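Local coordinates for protein protease Do-like 2, chloroplastic (Arabidopsis thaliana, PDB 4FLN) that cleaves photodamaged D1 protein of photosystem II, making the primary cut as a serine protease of the plant chloroplast, at residues Glu296-Val301 / Ile341-Glu346; Val257-Leu262 / Glu277-Arg282; Ile429-Met434 / Asp471-Val476; Gly377-Pro382 / Gln421-Glu426. One frame throughout, in Å; residues are numbered along the deposited sequence.

Interaction 1: residues Glu296-Val301 / Ile341-Glu346; sequences EGDVIV and IIRAGE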
loop_
_atom_site.group_PDB
_atom_site.type_symbol
_atom_site.label_atom_id
_atom_site.label_comp_id
_atom_site.label_asym_id
_atom_site.label_seq_id
_atom_site.Cartn_x
_atom_site.Cartn_y
_atom_site.Cartn_z
ATOM N N GLU B 296 35.674 23.268 23.682
ATOM C CA GLU B 296 35.251 21.904 23.977
ATOM C C GLU B 296 35.793 21.534 25.342
ATOM O O GLU B 296 36.974 21.724 25.611
ATOM C CB GLU B 296 35.823 20.909 22.970
ATOM C CG GLU B 296 35.793 21.331 21.516
ATOM C CD GLU B 296 36.537 20.343 20.627
ATOM O OE1 GLU B 296 36.355 20.391 19.392
ATOM O OE2 GLU B 296 37.303 19.517 21.169
ATOM N N GLY B 297 34.944 20.995 26.205
ATOM C CA GLY B 297 35.395 20.592 27.524
ATOM C C GLY B 297 34.962 21.564 28.606
ATOM O O GLY B 297 35.106 21.290 29.798
ATOM N N ASP B 298 34.431 22.708 28.185
ATOM C CA ASP B 298 33.811 23.641 29.113
ATOM C C ASP B 298 32.468 23.100 29.603
ATOM O O ASP B 298 31.690 22.517 28.841
ATOM C CB ASP B 298 33.617 25.007 28.451
ATOM C CG ASP B 298 34.925 25.767 28.277
ATOM O OD1 ASP B 298 35.998 25.193 28.576
ATOM O OD2 ASP B 298 34.878 26.938 27.836
ATOM N N VAL B 299 32.196 23.289 30.883
ATOM C CA VAL B 299 30.910 22.900 31.410
ATOM C C VAL B 299 30.160 24.156 31.759
ATOM O O VAL B 299 30.503 24.809 32.735
ATOM C CB VAL B 299 31.073 22.094 32.694
ATOM C CG1 VAL B 299 29.698 21.703 33.248
ATOM C CG2 VAL B 299 31.957 20.866 32.442
ATOM N N ILE B 300 29.135 24.518 30.994
ATOM C CA ILE B 300 28.407 25.701 31.411
ATOM C C ILE B 300 27.592 25.352 32.654
ATOM O O ILE B 300 26.962 24.296 32.744
ATOM C CB ILE B 300 27.564 26.449 30.307
ATOM C CG1 ILE B 300 26.073 26.280 30.554
ATOM C CG2 ILE B 300 27.995 26.136 28.857
ATOM C CD1 ILE B 300 25.353 27.596 30.593
ATOM N N VAL B 301 27.645 26.262 33.611
ATOM C CA VAL B 301 27.169 26.053 34.968
ATOM C C VAL B 301 26.036 27.042 35.308
ATOM O O VAL B 301 24.993 26.662 35.833
ATOM C CB VAL B 301 28.340 26.058 35.973
ATOM C CG1 VAL B 301 27.980 26.824 37.219
ATOM C CG2 VAL B 301 28.753 24.614 36.293
ATOM N N ILE B 341 31.133 29.249 33.974
ATOM C CA ILE B 341 31.764 28.105 33.339
ATOM C C ILE B 341 32.696 27.385 34.294
ATOM O O ILE B 341 33.218 27.974 35.241
ATOM C CB ILE B 341 32.529 28.561 32.058
ATOM C CG1 ILE B 341 31.859 27.975 30.832
ATOM C CG2 ILE B 341 34.014 28.220 32.101
ATOM C CD1 ILE B 341 30.415 28.357 30.743
ATOM N N ILE B 342 32.882 26.098 34.061
ATOM C CA ILE B 342 33.972 25.377 34.697
ATOM C C ILE B 342 34.914 24.937 33.595
ATOM O O ILE B 342 34.541 24.155 32.715
ATOM C CB ILE B 342 33.493 24.156 35.512
ATOM C CG1 ILE B 342 32.535 24.603 36.624
ATOM C CG2 ILE B 342 34.693 23.394 36.080
ATOM C CD1 ILE B 342 32.077 23.483 37.529
ATOM N N ARG B 343 36.123 25.480 33.633
ATOM C CA ARG B 343 37.159 25.152 32.667
ATOM C C ARG B 343 38.312 24.514 33.421
ATOM O O ARG B 343 38.679 24.978 34.493
ATOM C CB ARG B 343 37.615 26.406 31.921
ATOM C CG ARG B 343 38.764 26.162 30.960
ATOM C CD ARG B 343 39.044 27.390 30.137
ATOM N NE ARG B 343 37.930 27.679 29.248
ATOM C CZ ARG B 343 37.636 28.884 28.779
ATOM N NH1 ARG B 343 38.374 29.932 29.123
ATOM N NH2 ARG B 343 36.593 29.035 27.978
ATOM N N ALA B 344 38.882 23.451 32.870
ATOM C CA ALA B 344 39.780 22.615 33.654
ATOM C C ALA B 344 39.000 22.207 34.893
ATOM O O ALA B 344 37.970 21.510 34.808
ATOM C CB ALA B 344 41.007 23.373 34.046
ATOM N N GLY B 345 39.489 22.626 36.053
ATOM C CA GLY B 345 38.731 22.409 37.269
ATOM C C GLY B 345 38.188 23.686 37.863
ATOM O O GLY B 345 37.629 23.684 38.957
ATOM N N GLU B 346 38.335 24.783 37.135
ATOM C CA GLU B 346 38.188 26.102 37.729
ATOM C C GLU B 346 36.925 26.846 37.312
ATOM O O GLU B 346 36.615 26.945 36.130
ATOM C CB GLU B 346 39.428 26.939 37.403
ATOM C CG GLU B 346 40.730 26.318 37.906
ATOM C CD GLU B 346 41.912 26.593 36.987
ATOM O OE1 GLU B 346 42.098 27.759 36.566
ATOM O OE2 GLU B 346 42.655 25.633 36.679
HETATM O O HOH W 1 35.861 21.477 32.323
#

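Interaction 2: residues Val257-Leu262 / Glu277-Arg282; sequences VLLQKL and EGVLVR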
loop_
_atom_site.group_PDB
_atom_site.type_symbol
_atom_site.label_atom_id
_atom_site.label_comp_id
_atom_site.label_asym_id
_atom_site.label_seq_id
_atom_site.Cartn_x
_atom_site.Cartn_y
_atom_site.Cartn_z
ATOM N N VAL B 257 26.307 26.686 20.357
ATOM C CA VAL B 257 27.062 25.647 21.052
ATOM C C VAL B 257 26.349 24.282 21.030
ATOM O O VAL B 257 25.123 24.222 21.005
ATOM C CB VAL B 257 27.382 26.129 22.504
ATOM C CG1 VAL B 257 27.048 25.085 23.543
ATOM C CG2 VAL B 257 28.822 26.566 22.604
ATOM N N LEU B 258 27.125 23.196 21.031
ATOM C CA LEU B 258 26.583 21.832 20.995
ATOM C C LEU B 258 26.819 21.123 22.332
ATOM O O LEU B 258 27.951 20.779 22.664
ATOM C CB LEU B 258 27.256 21.047 19.868
ATOM C CG LEU B 258 26.635 19.798 19.229
ATOM C CD1 LEU B 258 27.564 18.591 19.380
ATOM C CD2 LEU B 258 25.259 19.497 19.778
ATOM N N LEU B 259 25.740 20.882 23.075
ATOM C CA LEU B 259 25.809 20.436 24.480
ATOM C C LEU B 259 25.581 18.940 24.742
ATOM O O LEU B 259 24.795 18.274 24.070
ATOM C CB LEU B 259 24.816 21.233 25.330
ATOM C CG LEU B 259 25.003 22.741 25.268
ATOM C CD1 LEU B 259 23.821 23.429 25.898
ATOM C CD2 LEU B 259 26.317 23.134 25.954
ATOM N N GLN B 260 26.276 18.422 25.738
ATOM C CA GLN B 260 26.046 17.058 26.185
ATOM C C GLN B 260 25.548 17.080 27.638
ATOM O O GLN B 260 26.103 17.794 28.476
ATOM C CB GLN B 260 27.327 16.227 26.053
ATOM C CG GLN B 260 27.160 14.773 26.399
ATOM C CD GLN B 260 28.424 13.942 26.184
ATOM O OE1 GLN B 260 29.109 14.062 25.159
ATOM N NE2 GLN B 260 28.729 13.082 27.155
ATOM N N LYS B 261 24.491 16.320 27.922
ATOM C CA LYS B 261 23.998 16.163 29.293
ATOM C C LYS B 261 25.022 15.406 30.151
ATOM O O LYS B 261 25.686 14.494 29.655
ATOM C CB LYS B 261 22.645 15.437 29.294
ATOM C CG LYS B 261 21.465 16.294 28.824
ATOM C CD LYS B 261 20.231 15.459 28.519
ATOM C CE LYS B 261 19.235 16.208 27.605
ATOM N NZ LYS B 261 18.289 17.148 28.304
ATOM N N LEU B 262 25.183 15.785 31.421
ATOM C CA LEU B 262 26.027 14.965 32.285
ATOM C C LEU B 262 25.170 14.317 33.350
ATOM O O LEU B 262 24.982 14.866 34.432
ATOM C CB LEU B 262 27.055 15.856 32.982
ATOM C CG LEU B 262 27.669 16.968 32.127
ATOM C CD1 LEU B 262 28.367 17.997 32.991
ATOM C CD2 LEU B 262 28.627 16.378 31.108
ATOM N N GLU B 277 24.923 19.563 38.300
ATOM C CA GLU B 277 24.772 20.786 37.530
ATOM C C GLU B 277 25.613 20.721 36.268
ATOM O O GLU B 277 26.604 19.995 36.201
ATOM C CB GLU B 277 25.207 22.001 38.352
ATOM C CG GLU B 277 24.146 22.555 39.289
ATOM C CD GLU B 277 24.490 23.937 39.805
ATOM O OE1 GLU B 277 25.602 24.420 39.498
ATOM O OE2 GLU B 277 23.652 24.540 40.513
ATOM N N GLY B 278 25.233 21.505 35.275
ATOM C CA GLY B 278 26.085 21.682 34.123
ATOM C C GLY B 278 25.877 20.775 32.939
ATOM O O GLY B 278 25.536 19.600 33.055
ATOM N N VAL B 279 26.131 21.346 31.776
ATOM C CA VAL B 279 26.122 20.610 30.536
ATOM C C VAL B 279 27.495 20.808 29.883
ATOM O O VAL B 279 28.080 21.885 29.980
ATOM C CB VAL B 279 24.973 21.100 29.641
ATOM C CG1 VAL B 279 23.658 20.755 30.281
ATOM C CG2 VAL B 279 25.044 22.597 29.451
ATOM N N LEU B 280 28.022 19.756 29.259
ATOM C CA LEU B 280 29.351 19.795 28.641
ATOM C C LEU B 280 29.326 20.362 27.215
ATOM O O LEU B 280 28.473 20.001 26.407
ATOM C CB LEU B 280 29.967 18.399 28.641
ATOM C CG LEU B 280 31.386 18.180 28.110
ATOM C CD1 LEU B 280 32.409 19.044 28.832
ATOM C CD2 LEU B 280 31.770 16.707 28.231
ATOM N N VAL B 281 30.263 21.257 26.911
ATOM C CA VAL B 281 30.315 21.837 25.587
ATOM C C VAL B 281 31.097 20.914 24.673
ATOM O O VAL B 281 32.291 20.688 24.865
ATOM C CB VAL B 281 31.022 23.194 25.627
ATOM C CG1 VAL B 281 31.179 23.760 24.209
ATOM C CG2 VAL B 281 30.253 24.137 26.514
ATOM N N ARG B 282 30.386 20.340 23.711
ATOM C CA ARG B 282 30.954 19.422 22.727
ATOM C C ARG B 282 31.510 20.080 21.464
ATOM O O ARG B 282 32.501 19.631 20.902
ATOM C CB ARG B 282 29.945 18.325 22.391
ATOM C CG ARG B 282 29.610 17.435 23.586
ATOM C CD ARG B 282 30.778 16.525 23.970
ATOM N NE ARG B 282 31.855 17.257 24.619
ATOM C CZ ARG B 282 33.130 16.886 24.604
ATOM N NH1 ARG B 282 33.490 15.788 23.962
ATOM N NH2 ARG B 282 34.045 17.619 25.226
#

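Interaction 3: residues Ile429-Met434 / Asp471-Val476; sequences IGYEDM and DNYVAV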
loop_
_atom_site.group_PDB
_atom_site.type_symbol
_atom_site.label_atom_id
_atom_site.label_comp_id
_atom_site.label_asym_id
_atom_site.label_seq_id
_atom_site.Cartn_x
_atom_site.Cartn_y
_atom_site.Cartn_z
ATOM N N ILE B 429 29.920 18.566 -23.866
ATOM C CA ILE B 429 29.832 17.129 -24.129
ATOM C C ILE B 429 30.662 16.336 -23.125
ATOM O O ILE B 429 31.810 16.676 -22.831
ATOM C CB ILE B 429 30.269 16.748 -25.567
ATOM C CG1 ILE B 429 31.793 16.682 -25.675
ATOM C CG2 ILE B 429 29.683 17.716 -26.598
ATOM C CD1 ILE B 429 32.278 16.549 -27.099
ATOM N N GLY B 430 30.052 15.286 -22.588
ATOM C CA GLY B 430 30.662 14.475 -21.552
ATOM C C GLY B 430 30.237 14.939 -20.170
ATOM O O GLY B 430 30.247 14.162 -19.213
ATOM N N TYR B 431 29.835 16.204 -20.071
ATOM C CA TYR B 431 29.443 16.780 -18.793
ATOM C C TYR B 431 27.936 16.724 -18.586
ATOM O O TYR B 431 27.433 17.083 -17.521
ATOM C CB TYR B 431 29.918 18.228 -18.683
ATOM C CG TYR B 431 31.393 18.408 -18.879
ATOM C CD1 TYR B 431 32.308 17.523 -18.327
ATOM C CD2 TYR B 431 31.875 19.462 -19.634
ATOM C CE1 TYR B 431 33.671 17.703 -18.518
ATOM C CE2 TYR B 431 33.217 19.647 -19.828
ATOM C CZ TYR B 431 34.113 18.775 -19.275
ATOM O OH TYR B 431 35.450 19.000 -19.492
ATOM N N GLU B 432 27.209 16.246 -19.585
ATOM C CA GLU B 432 25.772 16.143 -19.433
ATOM C C GLU B 432 25.601 15.060 -18.385
ATOM O O GLU B 432 26.591 14.486 -17.925
ATOM C CB GLU B 432 25.125 15.706 -20.748
ATOM C CG GLU B 432 25.651 16.417 -21.984
ATOM C CD GLU B 432 26.640 15.570 -22.777
ATOM O OE1 GLU B 432 27.134 14.557 -22.226
ATOM O OE2 GLU B 432 26.912 15.917 -23.954
ATOM N N ASP B 433 24.372 14.768 -17.993
ATOM C CA ASP B 433 24.154 13.718 -16.992
ATOM C C ASP B 433 24.858 13.996 -15.658
ATOM O O ASP B 433 25.091 13.077 -14.879
ATOM C CB ASP B 433 24.638 12.354 -17.517
ATOM C CG ASP B 433 23.682 11.731 -18.522
ATOM O OD1 ASP B 433 24.124 10.845 -19.283
ATOM O OD2 ASP B 433 22.491 12.119 -18.554
ATOM N N MET B 434 25.185 15.255 -15.389
ATOM C CA MET B 434 25.799 15.610 -14.119
ATOM C C MET B 434 24.775 16.368 -13.288
ATOM O O MET B 434 24.225 17.377 -13.729
ATOM C CB MET B 434 27.063 16.441 -14.330
ATOM C CG MET B 434 28.205 16.067 -13.395
ATOM S SD MET B 434 29.705 17.039 -13.655
ATOM C CE MET B 434 29.857 16.944 -15.425
ATOM N N ASP B 471 33.670 15.055 -5.886
ATOM C CA ASP B 471 34.257 13.744 -6.165
ATOM C C ASP B 471 35.743 13.841 -6.551
ATOM O O ASP B 471 36.453 12.843 -6.598
ATOM C CB ASP B 471 33.460 13.031 -7.266
ATOM N N ASN B 472 36.205 15.060 -6.788
ATOM C CA ASN B 472 37.494 15.304 -7.418
ATOM C C ASN B 472 37.332 15.263 -8.939
ATOM O O ASN B 472 38.284 15.480 -9.692
ATOM C CB ASN B 472 38.578 14.350 -6.920
ATOM C CG ASN B 472 39.982 14.908 -7.125
ATOM O OD1 ASN B 472 40.171 16.115 -7.297
ATOM N ND2 ASN B 472 40.974 14.027 -7.105
ATOM N N TYR B 473 36.103 14.994 -9.372
ATOM C CA TYR B 473 35.711 15.186 -10.764
ATOM C C TYR B 473 36.084 16.601 -11.245
ATOM O O TYR B 473 35.939 17.570 -10.502
ATOM C CB TYR B 473 34.205 14.975 -10.898
ATOM C CG TYR B 473 33.722 14.816 -12.318
ATOM C CD1 TYR B 473 33.440 13.561 -12.837
ATOM C CD2 TYR B 473 33.545 15.919 -13.146
ATOM C CE1 TYR B 473 32.995 13.401 -14.138
ATOM C CE2 TYR B 473 33.099 15.772 -14.455
ATOM C CZ TYR B 473 32.825 14.506 -14.947
ATOM O OH TYR B 473 32.380 14.335 -16.245
ATOM N N VAL B 474 36.579 16.712 -12.478
ATOM C CA VAL B 474 36.948 18.008 -13.061
ATOM C C VAL B 474 36.301 18.266 -14.416
ATOM O O VAL B 474 36.487 17.501 -15.357
ATOM C CB VAL B 474 38.477 18.155 -13.256
ATOM C CG1 VAL B 474 39.103 16.827 -13.628
ATOM C CG2 VAL B 474 38.766 19.173 -14.343
ATOM N N ALA B 475 35.557 19.359 -14.523
ATOM C CA ALA B 475 34.998 19.759 -15.805
ATOM C C ALA B 475 35.818 20.895 -16.375
ATOM O O ALA B 475 35.951 21.945 -15.750
ATOM C CB ALA B 475 33.563 20.194 -15.647
ATOM N N VAL B 476 36.374 20.690 -17.562
ATOM C CA VAL B 476 37.096 21.761 -18.215
ATOM C C VAL B 476 36.298 22.237 -19.405
ATOM O O VAL B 476 35.756 21.430 -20.159
ATOM C CB VAL B 476 38.508 21.333 -18.663
ATOM C CG1 VAL B 476 39.019 22.264 -19.746
ATOM C CG2 VAL B 476 39.459 21.328 -17.478
#

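Interaction 4: residues Gly377-Pro382 / Gln421-Glu426; sequences GLVFTP and QVLANE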
loop_
_atom_site.group_PDB
_atom_site.type_symbol
_atom_site.label_atom_id
_atom_site.label_comp_id
_atom_site.label_asym_id
_atom_site.label_seq_id
_atom_site.Cartn_x
_atom_site.Cartn_y
_atom_site.Cartn_z
ATOM N N GLY B 377 26.100 26.296 -20.210
ATOM C CA GLY B 377 24.978 25.414 -19.963
ATOM C C GLY B 377 25.058 24.760 -18.596
ATOM O O GLY B 377 24.149 24.017 -18.214
ATOM N N LEU B 378 26.133 25.035 -17.851
ATOM C CA LEU B 378 26.265 24.477 -16.505
ATOM C C LEU B 378 25.510 25.363 -15.520
ATOM O O LEU B 378 25.846 26.530 -15.324
ATOM C CB LEU B 378 27.733 24.341 -16.070
ATOM C CG LEU B 378 28.764 23.534 -16.874
ATOM C CD1 LEU B 378 29.781 22.918 -15.931
ATOM C CD2 LEU B 378 28.136 22.469 -17.756
ATOM N N VAL B 379 24.492 24.794 -14.891
ATOM C CA VAL B 379 23.593 25.577 -14.063
ATOM C C VAL B 379 23.942 25.441 -12.587
ATOM O O VAL B 379 23.905 24.338 -12.026
ATOM C CB VAL B 379 22.129 25.170 -14.313
ATOM C CG1 VAL B 379 21.224 25.740 -13.254
ATOM C CG2 VAL B 379 21.694 25.627 -15.693
ATOM N N PHE B 380 24.286 26.570 -11.970
ATOM C CA PHE B 380 24.671 26.613 -10.558
ATOM C C PHE B 380 23.627 27.305 -9.655
ATOM O O PHE B 380 23.094 28.356 -10.000
ATOM C CB PHE B 380 26.022 27.322 -10.405
ATOM C CG PHE B 380 27.163 26.633 -11.101
ATOM C CD1 PHE B 380 27.705 25.469 -10.587
ATOM C CD2 PHE B 380 27.718 27.168 -12.245
ATOM C CE1 PHE B 380 28.762 24.843 -11.208
ATOM C CE2 PHE B 380 28.776 26.544 -12.877
ATOM C CZ PHE B 380 29.297 25.377 -12.356
ATOM N N THR B 381 23.333 26.703 -8.506
ATOM C CA THR B 381 22.597 27.382 -7.435
ATOM C C THR B 381 23.168 27.012 -6.074
ATOM O O THR B 381 23.866 25.998 -5.938
ATOM C CB THR B 381 21.106 27.013 -7.387
ATOM O OG1 THR B 381 20.952 25.623 -7.686
ATOM C CG2 THR B 381 20.309 27.830 -8.356
ATOM N N PRO B 382 22.863 27.830 -5.052
ATOM C CA PRO B 382 23.217 27.447 -3.684
ATOM C C PRO B 382 22.310 26.310 -3.215
ATOM O O PRO B 382 21.133 26.250 -3.572
ATOM C CB PRO B 382 22.958 28.726 -2.884
ATOM C CG PRO B 382 22.889 29.816 -3.894
ATOM C CD PRO B 382 22.285 29.179 -5.100
ATOM N N GLN B 421 21.871 20.865 -12.856
ATOM C CA GLN B 421 21.828 20.154 -14.132
ATOM C C GLN B 421 22.791 20.786 -15.143
ATOM O O GLN B 421 23.270 21.904 -14.946
ATOM C CB GLN B 421 20.398 20.148 -14.693
ATOM C CG GLN B 421 19.936 21.501 -15.230
ATOM C CD GLN B 421 18.427 21.638 -15.288
ATOM O OE1 GLN B 421 17.818 22.179 -14.368
ATOM N NE2 GLN B 421 17.816 21.161 -16.375
ATOM N N VAL B 422 23.086 20.064 -16.219
ATOM C CA VAL B 422 23.813 20.647 -17.342
ATOM C C VAL B 422 22.885 20.686 -18.541
ATOM O O VAL B 422 22.347 19.662 -18.934
ATOM C CB VAL B 422 25.052 19.818 -17.734
ATOM C CG1 VAL B 422 25.634 20.338 -19.031
ATOM C CG2 VAL B 422 26.095 19.854 -16.633
ATOM N N LEU B 423 22.695 21.852 -19.141
ATOM C CA LEU B 423 21.836 21.908 -20.314
ATOM C C LEU B 423 22.690 21.514 -21.510
ATOM O O LEU B 423 23.616 22.244 -21.895
ATOM C CB LEU B 423 21.281 23.314 -20.502
ATOM C CG LEU B 423 20.861 24.037 -19.230
ATOM C CD1 LEU B 423 20.452 25.447 -19.557
ATOM C CD2 LEU B 423 19.720 23.294 -18.600
ATOM N N ALA B 424 22.353 20.374 -22.109
ATOM C CA ALA B 424 23.225 19.730 -23.080
ATOM C C ALA B 424 23.616 20.648 -24.250
ATOM O O ALA B 424 22.806 21.440 -24.732
ATOM C CB ALA B 424 22.590 18.454 -23.579
ATOM N N ASN B 425 24.867 20.529 -24.698
ATOM C CA ASN B 425 25.393 21.342 -25.792
ATOM C C ASN B 425 26.821 20.942 -26.167
ATOM O O ASN B 425 27.522 20.296 -25.391
ATOM C CB ASN B 425 25.348 22.827 -25.431
ATOM C CG ASN B 425 25.611 23.728 -26.626
ATOM O OD1 ASN B 425 26.737 24.187 -26.848
ATOM N ND2 ASN B 425 24.567 23.985 -27.406
ATOM N N GLU B 426 27.254 21.345 -27.355
ATOM C CA GLU B 426 28.533 20.892 -27.885
ATOM C C GLU B 426 29.760 21.294 -27.052
ATOM O O GLU B 426 30.820 20.682 -27.172
ATOM C CB GLU B 426 28.695 21.331 -29.339
#

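Interaction 1: residues Glu296-Val301 / Ile341-Glu346
V299 and I300 pair with I342 and I341 as antiparallel neighbours within the first PDZ domain, joining strand 299-303 to strand 336-343 in its curled sheet, while a salt bridge between D298 and R343 lies where the pairing gives way to loop. The two short strand segments run at 148° to each other. V299 and I342 form the hydrogen-bonded pair, with V299 N 3.1 Å from I342 O and I342 N 3.0 Å from V299 O. Next comes the non-hydrogen-bonded pair of I300 and I341; CD1 of I341 swings across to lie 3.5 Å from I300 CB, on the face where I300 also packs on V279 and V281. The other face carries V299 and I342, and there the CD1 end of I342 meets V301 CG2 obliquely at 3.7 Å. A water sits between the carbonyl oxygens of G297 and I342, beside the last backbone bond. R343 opens the type II' turn that ends at E346 and leads into strand 346-353. Its chain bends at CG-CD (chi3 -66°), which brings the guanidinium side-on to the carboxylate, the two planes 33° apart. D298 OD2 has a second donor in K295 N, and R343 NH2 a second acceptor in V293 O. R343 grips both carboxylate oxygens from their syn sides, NE reaching D298 OD1 at 3.2 Å and NH2 reaching D298 OD2 at 2.7 Å.

Interaction 2: residues Val257-Leu262 / Glu277-Arg282
Backbone hydrogen bonds tie L258 and Q260 to R282 and L280. R282 N gives its hydrogen to L258 O at 2.7 Å, and Q260 and L280 form a hydrogen-bonded antiparallel pair, Q260 N meeting L280 O at 2.8 Å and L280 N meeting Q260 O at 2.9 Å. Between these rungs L259 and V281 make a non-hydrogen-bonded pair, and L259 CA adds a CA-H...O contact to L280 O. Apolar contacts line both faces. On one, the two methyls of L259 rest on V279 CG2, with CD2 at 3.8 Å, and V257 CG2 meets V281 CG1 at about a right angle, 4.0 Å away; on this face V279 and V281 also pack on I300 of strand 299-303. On the other, L262 crosses L280 and sets CD2 3.5 Å from L280 CB, with L267 of helix 265-271 against L262. Strand 257-261 is the peptide-binding edge of the first PDZ domain: V257 and L259 make backbone hydrogen bonds with a bound peptide, which extends the sheet in the manner of PDZ ligands, and L258 packs on an aromatic side chain of that peptide. Q260 and R282 meet without a hydrogen bond between them. Q260 runs out extended, CG anti to the backbone N (chi1 -176°), and the bent R282 lies across it, R282 CG 3.6 Å from Q260 CB and Q260 OE1 3.2 Å from R282 CD, with amide and guanidinium planes 86° apart. The amide nitrogen of Q260 is taken by V474 O of a neighbouring subunit. G278 has backbone angles that leave a CB no room beside the carbonyl oxygen of E277.

Interaction 3: residues Ile429-Met434 / Asp471-Val476
G430 and Y431 lead the loop 429-434 up to Y473, with G430 O 3.7 Å from Y473 OH. The backbone N of G430 is held within the loop by E432 OE1, which it meets from above the carboxylate plane. Y431 carries most of the contact. One face of its ring takes the methyl of A475 in a CH-pi contact, CB standing 3.9 Å from the ring centroid and 13° off the normal; the opposite face has I429 O near its rim, an oxygen that also accepts from N264 of a neighbouring subunit. Y473 OH comes to the edge of the same ring, 3.8 Å from Y431 CD1. At the far end Y431 OH donates to V476 O at 2.5 Å, in the carbonyl plane and on a lone pair. With a phenylalanine here the ring could still lie on A475, but V476 O would probably lose its hydroxyl partner and the ring a tether to the strand. E432 and D433 take no part in this contact and pack on Q98 and T73 of another neighbouring subunit. M434 and Y473 then approach each other from opposite directions; the bend about CG-SD (chi3 -47°) places CE 3.6 Å from Y473 CE2 and SD 4.3 Å from the ring centroid, obliquely, 34° off the normal. V474 O accepts from Q260 of the subunit that supplies N264. A CH-pi contact and a hydroxyl bond thus hold a loop of the second PDZ domain to strand 474-478, and a Met-aromatic contact holds it to Y473 just before that strand, beside a subunit interface of the hexamer.

Interaction 4: residues Gly377-Pro382 / Gln421-Glu426
L378 and V422 lie side by side as a non-hydrogen-bonded antiparallel pair, and CD2 of L378 touches both methyls of the valine, 3.5 Å from V422 CG2. The pair is flanked by two backbone hydrogen bonds: L423 N reaches G377 O at 2.8 Å, and V379 N reaches Q421 O at 3.1 Å. Diagonally past this pair, V379 crosses L423 obliquely, its CG2 4.0 Å from L423 CG. The leucine branch stays beside its own backbone N (chi1 -40°), which sets CG over G377 O at 3.4 Å and turns the group toward V379. Cutting L423 back to an alanine would take away the branch that meets V379 CG2, and would probably open a gap toward I489 and Y493. G377 has no room for a side chain, since a CB would run into L423 O and the carbonyl oxygen of the residue before. What positions these groups is the way the chain leaves the strand: N428 holds L423 O with its ND2 and N425 N with its OD1, and Y493 OH bonds to A424 O. V422 O goes to Q71 of a neighbouring subunit. Inside the second PDZ domain, strand 378-382 thus lies between strand 417-422 and the short strand 373-375, where I374 meets V379. Helix 479-493 packs on L423 through I489 and Y493, and F380 turns away from 421-426 to meet the ring of F467 in strand 464-469.

Interactions 1 and 2 share one sheet of the first PDZ domain: strands 279-284 and 299-303 are neighbours, and V281 bonds through its backbone to G297 and D298. Interactions 3 and 4 likewise belong to a single PDZ domain, the second, and touch where Y431 O and M434 pack on V422; within this chain their nearest atoms stay about 24 Å or more from the first pair. Interactions 1, 2 and 4 are buried strand pairings of backbone bonds and aliphatic side chains, with interaction 1 adding a salt bridge. Interaction 3, partly buried, relies on aromatic rings and a hydroxyl. Across subunits, 257-262 and 471-476 meet.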